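Local atomic coordinates of sortase family protein (Clostridium perfringens, PDB entry 4D70), a protein that is a class D sortase, a cysteine transpeptidase that probably cleaves a sorting signal and joins surface proteins to the cell wall. Residues T94-H108 / V155-T169. Sequence-based numbering, arbitrary orientation.
Sequences TAMPGENGNFSIAGH and VLNQNLDEKTMTIVT
With chi1 at 161°, CG of Asn102 stands opposite its own backbone N, which carries the amide off the strand to Thr166 and the 155-158 segment; Gln158, bent back at chi2 (-60°), brings its own amide to the Asn102 backbone. Asn102 ND2 spends both hydrogens in its amide plane, on Val155 O (3.0 Å) and Asn157 O (2.9 Å), while OD1 accepts from Thr166 OG1 at 2.6 Å. Gln158 OE1 takes Asn102 N at 2.9 Å and Ala95 N at 3.0 Å from opposite faces of its carboxamide, and NE2 donates to Asn102 O and to Leu156 O. Gln158 thus pairs with the N and O of Asn102 much as a neighbouring strand would; the strand's other edge, through Gly101, Phe103 and Ile105, pairs with 163-169.

Along that edge, 101-106 and 163-169 run parallel in the sortase beta-barrel, with backbone bonds alternating from Gly101 N to Glu162 O through Gly107 N to Val168 O. Phe103, Ile105, Met165 and Ile167 make an apolar patch on one face of the sheet: Ile105 CG1 lies alongside Ile167 CG1 at 3.9 Å, and strand 128-132 packs against Phe103, Met165 and Ile167. At the N-terminal end of the strand pair Lys163 NZ reaches Gly98 O in the carbonyl plane (3.1 Å) and Asn100 OD1 from above its amide plane.

Lys181 donates to both Val155 O and Thr166 OG1, beside the Asn102 amide, and its charge probably polarises these acceptors. With all four polar atoms of the two amides engaged, their flips are fixed, and segment 155-158 is held to Asn102 by directed bonds.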
ATOM      1  N   THR A  94      10.785  -1.089  -2.344  1.00 32.75           N
ATOM      2  CA  THR A  94      10.522  -0.807  -0.948  1.00 26.39           C
ATOM      3  C   THR A  94      10.191  -2.064  -0.165  1.00 28.40           C
ATOM      4  O   THR A  94       9.794  -3.089  -0.717  1.00 26.32           O
ATOM      5  CB  THR A  94       9.419   0.263  -0.800  1.00 26.54           C
ATOM      6  OG1 THR A  94       8.149  -0.227  -1.216  1.00 23.23           O
ATOM      7  CG2 THR A  94       9.817   1.478  -1.625  1.00 30.00           C
ATOM      8  N   ALA A  95      10.360  -1.970   1.146  1.00 26.44           N
ATOM      9  CA  ALA A  95      10.071  -3.069   2.036  1.00 28.81           C
ATOM     10  C   ALA A  95       8.716  -3.673   1.785  1.00 29.31           C
ATOM     11  O   ALA A  95       7.754  -3.007   1.349  1.00 25.18           O
ATOM     12  CB  ALA A  95      10.135  -2.593   3.485  1.00 29.13           C
ATOM     13  N   MET A  96       8.621  -4.941   2.138  1.00 30.57           N
ATOM     14  CA  MET A  96       7.341  -5.641   2.171  1.00 32.05           C
ATOM     15  C   MET A  96       6.703  -5.451   3.533  1.00 24.67           C
ATOM     16  O   MET A  96       7.331  -4.969   4.507  1.00 23.31           O
ATOM     17  CB  MET A  96       7.564  -7.145   1.925  1.00 33.65           C
ATOM     18  CG  MET A  96       7.891  -7.456   0.478  1.00 36.52           C
ATOM     19  SD  MET A  96       6.463  -7.102  -0.598  1.00 43.21           S
ATOM     20  CE  MET A  96       7.005  -7.520  -2.239  1.00 51.35           C
ATOM     21  N   PRO A  97       5.408  -5.747   3.633  1.00 28.60           N
ATOM     22  CA  PRO A  97       4.732  -5.442   4.849  1.00 28.63           C
ATOM     23  C   PRO A  97       5.400  -6.075   6.045  1.00 29.50           C
ATOM     24  O   PRO A  97       5.846  -7.196   5.976  1.00 29.88           O
ATOM     25  CB  PRO A  97       3.331  -6.019   4.626  1.00 30.76           C
ATOM     26  CG  PRO A  97       3.154  -5.956   3.159  1.00 27.91           C
ATOM     27  CD  PRO A  97       4.493  -6.225   2.584  1.00 31.47           C
ATOM     28  N   GLY A  98       5.478  -5.338   7.136  1.00 27.33           N
ATOM     29  CA  GLY A  98       6.047  -5.835   8.376  1.00 29.35           C
ATOM     30  C   GLY A  98       7.560  -5.854   8.458  1.00 31.51           C
ATOM     31  O   GLY A  98       8.101  -6.126   9.523  1.00 31.75           O
ATOM     32  N   GLU A  99       8.238  -5.538   7.362  0.70 25.21           N
ATOM     33  CA  GLU A  99       9.694  -5.627   7.331  0.70 27.66           C
ATOM     34  C   GLU A  99      10.357  -4.357   7.810  0.70 27.98           C
ATOM     35  O   GLU A  99       9.757  -3.308   7.833  0.70 25.91           O
ATOM     36  CB  GLU A  99      10.198  -5.908   5.904  0.70 27.63           C
ATOM     37  CG  GLU A  99       9.810  -7.233   5.297  0.70 33.94           C
ATOM     38  CD  GLU A  99      10.471  -7.444   3.943  0.70 35.67           C
ATOM     39  OE1 GLU A  99      10.949  -6.466   3.264  0.70 29.67           O
ATOM     40  OE2 GLU A  99      10.495  -8.626   3.557  0.70 38.37           O
ATOM     41  N   ASN A 100      11.614  -4.469   8.198  1.00 26.62           N
ATOM     42  CA  ASN A 100      12.448  -3.303   8.391  1.00 26.50           C
ATOM     43  C   ASN A 100      12.400  -2.456   7.125  1.00 24.45           C
ATOM     44  O   ASN A 100      12.378  -2.978   6.018  1.00 25.96           O
ATOM     45  CB  ASN A 100      13.884  -3.714   8.626  1.00 27.24           C
ATOM     46  CG  ASN A 100      14.061  -4.543   9.864  1.00 33.62           C
ATOM     47  OD1 ASN A 100      13.445  -4.321  10.876  1.00 38.03           O
ATOM     48  ND2 ASN A 100      14.972  -5.455   9.793  1.00 41.36           N
ATOM     49  N   GLY A 101      12.395  -1.139   7.278  1.00 21.06           N
ATOM     50  CA  GLY A 101      12.272  -0.259   6.127  1.00 22.29           C
ATOM     51  C   GLY A 101      10.867   0.284   6.025  1.00 22.02           C
ATOM     52  O   GLY A 101      10.139   0.333   7.018  1.00 21.69           O
ATOM     53  N   ASN A 102      10.501   0.680   4.815  1.00 19.92           N
ATOM     54  CA  ASN A 102       9.337   1.544   4.633  1.00 20.23           C
ATOM     55  C   ASN A 102       8.539   0.982   3.481  1.00 22.60           C
ATOM     56  O   ASN A 102       8.823   1.241   2.343  1.00 21.65           O
ATOM     57  CB  ASN A 102       9.849   2.963   4.428  1.00 19.45           C
ATOM     58  CG  ASN A 102       8.846   3.897   3.772  1.00 21.34           C
ATOM     59  OD1 ASN A 102       7.655   3.732   3.931  1.00 23.19           O
ATOM     60  ND2 ASN A 102       9.333   4.906   3.075  1.00 20.12           N
ATOM     61  N   PHE A 103       7.499   0.227   3.821  1.00 21.88           N
ATOM     62  CA  PHE A 103       6.581  -0.392   2.870  1.00 24.60           C
ATOM     63  C   PHE A 103       5.761   0.745   2.239  1.00 25.75           C
ATOM     64  O   PHE A 103       4.935   1.353   2.924  1.00 20.34           O
ATOM     65  CB  PHE A 103       5.649  -1.360   3.661  1.00 22.77           C
ATOM     66  CG  PHE A 103       4.468  -1.859   2.883  1.00 26.48           C
ATOM     67  CD1 PHE A 103       4.647  -2.536   1.671  1.00 28.33           C
ATOM     68  CD2 PHE A 103       3.179  -1.701   3.360  1.00 26.31           C
ATOM     69  CE1 PHE A 103       3.557  -2.984   0.953  1.00 25.08           C
ATOM     70  CE2 PHE A 103       2.084  -2.134   2.628  1.00 26.76           C
ATOM     71  CZ  PHE A 103       2.272  -2.790   1.429  1.00 29.41           C
ATOM     72  N   SER A 104       6.001   0.988   0.952  1.00 24.12           N
ATOM     73  CA  SER A 104       5.441   2.113   0.256  1.00 22.44           C
ATOM     74  C   SER A 104       4.443   1.763  -0.825  1.00 21.75           C
ATOM     75  O   SER A 104       4.636   0.840  -1.617  1.00 24.74           O
ATOM     76  CB  SER A 104       6.535   2.928  -0.388  1.00 20.53           C
ATOM     77  OG  SER A 104       7.408   3.427   0.590  1.00 21.47           O
ATOM     78  N   ILE A 105       3.324   2.467  -0.803  1.00 23.51           N
ATOM     79  CA  ILE A 105       2.227   2.192  -1.716  1.00 23.18           C
ATOM     80  C   ILE A 105       1.790   3.434  -2.430  1.00 25.58           C
ATOM     81  O   ILE A 105       1.870   4.562  -1.888  1.00 24.05           O
ATOM     82  CB  ILE A 105       1.103   1.387  -1.077  1.00 28.02           C
ATOM     83  CG1 ILE A 105       0.430   2.057   0.090  1.00 29.51           C
ATOM     84  CG2 ILE A 105       1.725   0.086  -0.577  1.00 30.48           C
ATOM     85  CD1 ILE A 105      -0.846   1.362   0.552  1.00 29.51           C
ATOM     86  N   ALA A 106       1.317   3.252  -3.657  1.00 24.78           N
ATOM     87  CA  ALA A 106       0.937   4.389  -4.539  1.00 26.94           C
ATOM     88  C   ALA A 106      -0.535   4.285  -4.781  1.00 29.04           C
ATOM     89  O   ALA A 106      -1.054   3.213  -5.129  1.00 27.87           O
ATOM     90  CB  ALA A 106       1.673   4.306  -5.863  1.00 32.79           C
ATOM     91  N   GLY A 107      -1.220   5.382  -4.576  1.00 33.31           N
ATOM     92  CA  GLY A 107      -2.650   5.437  -4.701  1.00 37.38           C
ATOM     93  C   GLY A 107      -3.122   6.469  -5.695  1.00 39.07           C
ATOM     94  O   GLY A 107      -4.190   7.033  -5.571  1.00 43.15           O
ATOM     95  N   HIS A 108      -2.307   6.689  -6.694  1.00 43.28           N
ATOM     96  CA  HIS A 108      -2.663   7.614  -7.766  1.00 45.87           C
ATOM     97  C   HIS A 108      -1.995   7.128  -9.013  1.00 49.43           C
ATOM     98  O   HIS A 108      -0.985   6.399  -8.924  1.00 43.99           O
ATOM     99  CB  HIS A 108      -2.144   9.012  -7.444  1.00 43.56           C
ATOM    100  CG  HIS A 108      -0.649   9.099  -7.452  1.00 41.59           C
ATOM    101  ND1 HIS A 108       0.061   9.731  -8.456  1.00 50.81           N
ATOM    102  CD2 HIS A 108       0.270   8.689  -6.550  1.00 43.28           C
ATOM    103  CE1 HIS A 108       1.352   9.686  -8.177  1.00 46.85           C
ATOM    104  NE2 HIS A 108       1.502   9.067  -7.019  1.00 47.20           N
ATOM    105  N   VAL A 155      10.533  10.305   0.146  1.00 27.13           N
ATOM    106  CA  VAL A 155       9.403   9.684   0.843  1.00 26.21           C
ATOM    107  C   VAL A 155       9.455   8.186   0.736  1.00 23.73           C
ATOM    108  O   VAL A 155       8.802   7.484   1.552  1.00 21.06           O
ATOM    109  CB  VAL A 155       8.035  10.196   0.335  1.00 25.83           C
ATOM    110  CG1 VAL A 155       7.952  11.712   0.491  1.00 31.46           C
ATOM    111  CG2 VAL A 155       7.743   9.818  -1.101  1.00 26.53           C
ATOM    112  N   LEU A 156      10.172   7.691  -0.282  1.00 24.20           N
ATOM    113  CA  LEU A 156      10.375   6.269  -0.469  1.00 22.87           C
ATOM    114  C   LEU A 156      11.642   5.720   0.191  1.00 26.52           C
ATOM    115  O   LEU A 156      11.897   4.495   0.109  1.00 22.21           O
ATOM    116  CB  LEU A 156      10.408   5.913  -1.954  1.00 26.04           C
ATOM    117  CG  LEU A 156       9.233   6.417  -2.751  1.00 27.48           C
ATOM    118  CD1 LEU A 156       9.367   5.978  -4.192  1.00 32.72           C
ATOM    119  CD2 LEU A 156       7.951   5.861  -2.147  1.00 27.22           C
ATOM    120  N   ASN A 157      12.372   6.552   0.904  1.00 24.27           N
ATOM    121  CA  ASN A 157      13.600   6.063   1.538  1.00 26.22           C
ATOM    122  C   ASN A 157      13.338   4.905   2.509  1.00 25.55           C
ATOM    123  O   ASN A 157      12.273   4.836   3.149  1.00 24.44           O
ATOM    124  CB  ASN A 157      14.289   7.205   2.260  1.00 29.50           C
ATOM    125  CG  ASN A 157      15.012   8.145   1.307  1.00 33.92           C
ATOM    126  OD1 ASN A 157      15.043   7.938   0.101  1.00 38.38           O
ATOM    127  ND2 ASN A 157      15.550   9.202   1.845  1.00 42.03           N
ATOM    128  N   GLN A 158      14.314   4.012   2.619  1.00 25.51           N
ATOM    129  CA  GLN A 158      14.280   2.827   3.438  1.00 26.06           C
ATOM    130  C   GLN A 158      15.226   2.953   4.627  1.00 29.85           C
ATOM    131  O   GLN A 158      16.429   2.771   4.489  1.00 31.25           O
ATOM    132  CB  GLN A 158      14.695   1.604   2.607  1.00 25.65           C
ATOM    133  CG  GLN A 158      13.795   1.383   1.388  1.00 26.77           C
ATOM    134  CD  GLN A 158      12.323   1.160   1.798  1.00 25.64           C
ATOM    135  OE1 GLN A 158      12.019   0.149   2.401  1.00 23.99           O
ATOM    136  NE2 GLN A 158      11.423   2.057   1.377  1.00 23.83           N
ATOM    137  N   ASN A 159      14.681   3.275   5.778  1.00 21.76           N
ATOM    138  CA  ASN A 159      15.389   3.271   7.048  1.00 24.50           C
ATOM    139  C   ASN A 159      15.151   1.940   7.729  1.00 24.26           C
ATOM    140  O   ASN A 159      14.059   1.682   8.300  1.00 22.04           O
ATOM    141  CB  ASN A 159      14.905   4.437   7.966  1.00 28.49           C
ATOM    142  CG  ASN A 159      15.579   4.433   9.352  1.00 31.73           C
ATOM    143  OD1 ASN A 159      16.429   3.576   9.684  1.00 25.42           O
ATOM    144  ND2 ASN A 159      15.170   5.382  10.185  1.00 28.10           N
ATOM    145  N   LEU A 160      16.176   1.075   7.679  1.00 25.39           N
ATOM    146  CA  LEU A 160      16.076  -0.254   8.233  1.00 25.75           C
ATOM    147  C   LEU A 160      16.126  -0.310   9.753  1.00 23.53           C
ATOM    148  O   LEU A 160      15.935  -1.368  10.288  1.00 29.18           O
ATOM    149  CB  LEU A 160      17.129  -1.169   7.601  1.00 25.62           C
ATOM    150  CG  LEU A 160      17.051  -1.270   6.069  1.00 26.30           C
ATOM    151  CD1 LEU A 160      18.196  -2.182   5.569  1.00 31.04           C
ATOM    152  CD2 LEU A 160      15.737  -1.750   5.506  1.00 29.28           C
ATOM    153  N   ASP A 161      16.366   0.810  10.416  1.00 23.94           N
ATOM    154  CA  ASP A 161      16.250   0.901  11.883  1.00 29.67           C
ATOM    155  C   ASP A 161      14.777   0.939  12.323  1.00 28.65           C
ATOM    156  O   ASP A 161      14.514   0.715  13.501  1.00 26.75           O
ATOM    157  CB  ASP A 161      17.006   2.178  12.363  1.00 30.71           C
ATOM    158  CG  ASP A 161      17.093   2.315  13.894  1.00 43.65           C
ATOM    159  OD1 ASP A 161      17.395   1.303  14.517  1.00 39.25           O
ATOM    160  OD2 ASP A 161      16.852   3.421  14.484  1.00 40.13           O
ATOM    161  N   GLU A 162      13.826   1.184  11.407  1.00 23.03           N
ATOM    162  CA  GLU A 162      12.418   1.196  11.804  1.00 25.86           C
ATOM    163  C   GLU A 162      11.559   0.342  10.887  1.00 26.68           C
ATOM    164  O   GLU A 162      12.057  -0.220   9.943  1.00 26.68           O
ATOM    165  CB  GLU A 162      11.915   2.623  11.822  1.00 25.10           C
ATOM    166  CG  GLU A 162      12.620   3.451  12.870  1.00 37.01           C
ATOM    167  CD  GLU A 162      12.222   4.911  12.852  1.00 45.68           C
ATOM    168  OE1 GLU A 162      11.576   5.341  11.867  1.00 39.90           O
ATOM    169  OE2 GLU A 162      12.585   5.596  13.832  1.00 61.38           O
ATOM    170  N   LYS A 163      10.268   0.161  11.242  1.00 25.46           N
ATOM    171  CA  LYS A 163       9.343  -0.587  10.422  1.00 20.90           C
ATOM    172  C   LYS A 163       8.189   0.344  10.193  1.00 22.67           C
ATOM    173  O   LYS A 163       7.416   0.590  11.122  1.00 20.11           O
ATOM    174  CB  LYS A 163       8.874  -1.899  11.135  1.00 25.73           C
ATOM    175  CG  LYS A 163       9.996  -2.948  11.327  1.00 27.01           C
ATOM    176  CD  LYS A 163       9.517  -4.153  12.120  1.00 28.52           C
ATOM    177  CE  LYS A 163      10.545  -5.276  12.378  1.00 38.38           C
ATOM    178  NZ  LYS A 163      10.758  -5.900  11.060  1.00 41.48           N
ATOM    179  N   THR A 164       8.090   0.901   8.983  1.00 20.88           N
ATOM    180  CA  THR A 164       7.145   1.946   8.665  1.00 20.21           C
ATOM    181  C   THR A 164       6.525   1.691   7.349  1.00 19.30           C
ATOM    182  O   THR A 164       6.840   0.719   6.670  1.00 19.89           O
ATOM    183  CB  THR A 164       7.818   3.355   8.587  1.00 22.79           C
ATOM    184  OG1 THR A 164       8.775   3.393   7.499  1.00 21.94           O
ATOM    185  CG2 THR A 164       8.505   3.707   9.847  1.00 24.27           C
ATOM    186  N   MET A 165       5.512   2.496   7.045  1.00 18.88           N
ATOM    187  CA  MET A 165       4.864   2.414   5.770  1.00 18.65           C
ATOM    188  C   MET A 165       4.480   3.787   5.315  1.00 19.60           C
ATOM    189  O   MET A 165       4.480   4.733   6.093  1.00 18.35           O
ATOM    190  CB  MET A 165       3.624   1.492   5.710  1.00 21.34           C
ATOM    191  CG  MET A 165       2.409   1.957   6.471  1.00 22.89           C
ATOM    192  SD  MET A 165       0.947   0.986   6.084  1.00 24.43           S
ATOM    193  CE  MET A 165       0.574   1.546   4.432  1.00 24.37           C
ATOM    194  N   THR A 166       4.192   3.880   4.005  1.00 19.33           N
ATOM    195  CA  THR A 166       3.956   5.177   3.347  1.00 18.41           C
ATOM    196  C   THR A 166       2.890   4.998   2.305  1.00 20.25           C
ATOM    197  O   THR A 166       2.889   4.018   1.596  1.00 22.74           O
ATOM    198  CB  THR A 166       5.240   5.691   2.616  1.00 20.00           C
ATOM    199  OG1 THR A 166       6.307   5.877   3.574  1.00 19.46           O
ATOM    200  CG2 THR A 166       5.013   7.086   1.927  1.00 18.64           C
ATOM    201  N   ILE A 167       1.947   5.938   2.265  1.00 20.81           N
ATOM    202  CA  ILE A 167       0.936   6.008   1.193  1.00 21.00           C
ATOM    203  C   ILE A 167       1.124   7.307   0.451  1.00 20.38           C
ATOM    204  O   ILE A 167       1.205   8.346   1.056  1.00 22.71           O
ATOM    205  CB  ILE A 167      -0.497   5.971   1.756  1.00 22.62           C
ATOM    206  CG1 ILE A 167      -0.684   4.731   2.640  1.00 22.06           C
ATOM    207  CG2 ILE A 167      -1.498   6.009   0.596  1.00 30.37           C
ATOM    208  CD1 ILE A 167      -2.097   4.443   3.073  1.00 21.73           C
ATOM    209  N   VAL A 168       1.275   7.231  -0.845  1.00 21.11           N
ATOM    210  CA  VAL A 168       1.436   8.396  -1.702  1.00 23.99           C
ATOM    211  C   VAL A 168       0.219   8.585  -2.614  1.00 25.99           C
ATOM    212  O   VAL A 168      -0.113   7.687  -3.399  1.00 29.42           O
ATOM    213  CB  VAL A 168       2.664   8.200  -2.646  1.00 23.77           C
ATOM    214  CG1 VAL A 168       2.932   9.460  -3.496  1.00 26.67           C
ATOM    215  CG2 VAL A 168       3.878   7.862  -1.814  1.00 21.79           C
ATOM    216  N   THR A 169      -0.418   9.740  -2.511  1.00 26.43           N
ATOM    217  CA  THR A 169      -1.518  10.145  -3.400  1.00 28.96           C
ATOM    218  C   THR A 169      -1.232  11.556  -3.852  1.00 28.83           C
ATOM    219  O   THR A 169      -0.188  12.112  -3.527  1.00 26.61           O
ATOM    220  CB  THR A 169      -2.892  10.092  -2.687  1.00 33.05           C
ATOM    221  OG1 THR A 169      -2.874  10.869  -1.460  1.00 30.69           O
ATOM    222  CG2 THR A 169      -3.277   8.701  -2.346  1.00 36.35           C
TER
HETATM  223  O   HOH W   1       7.258  -1.949   7.553  1.00 24.97           O
HETATM  224  O   HOH W   2       7.270   5.658   6.619  1.00 38.66           O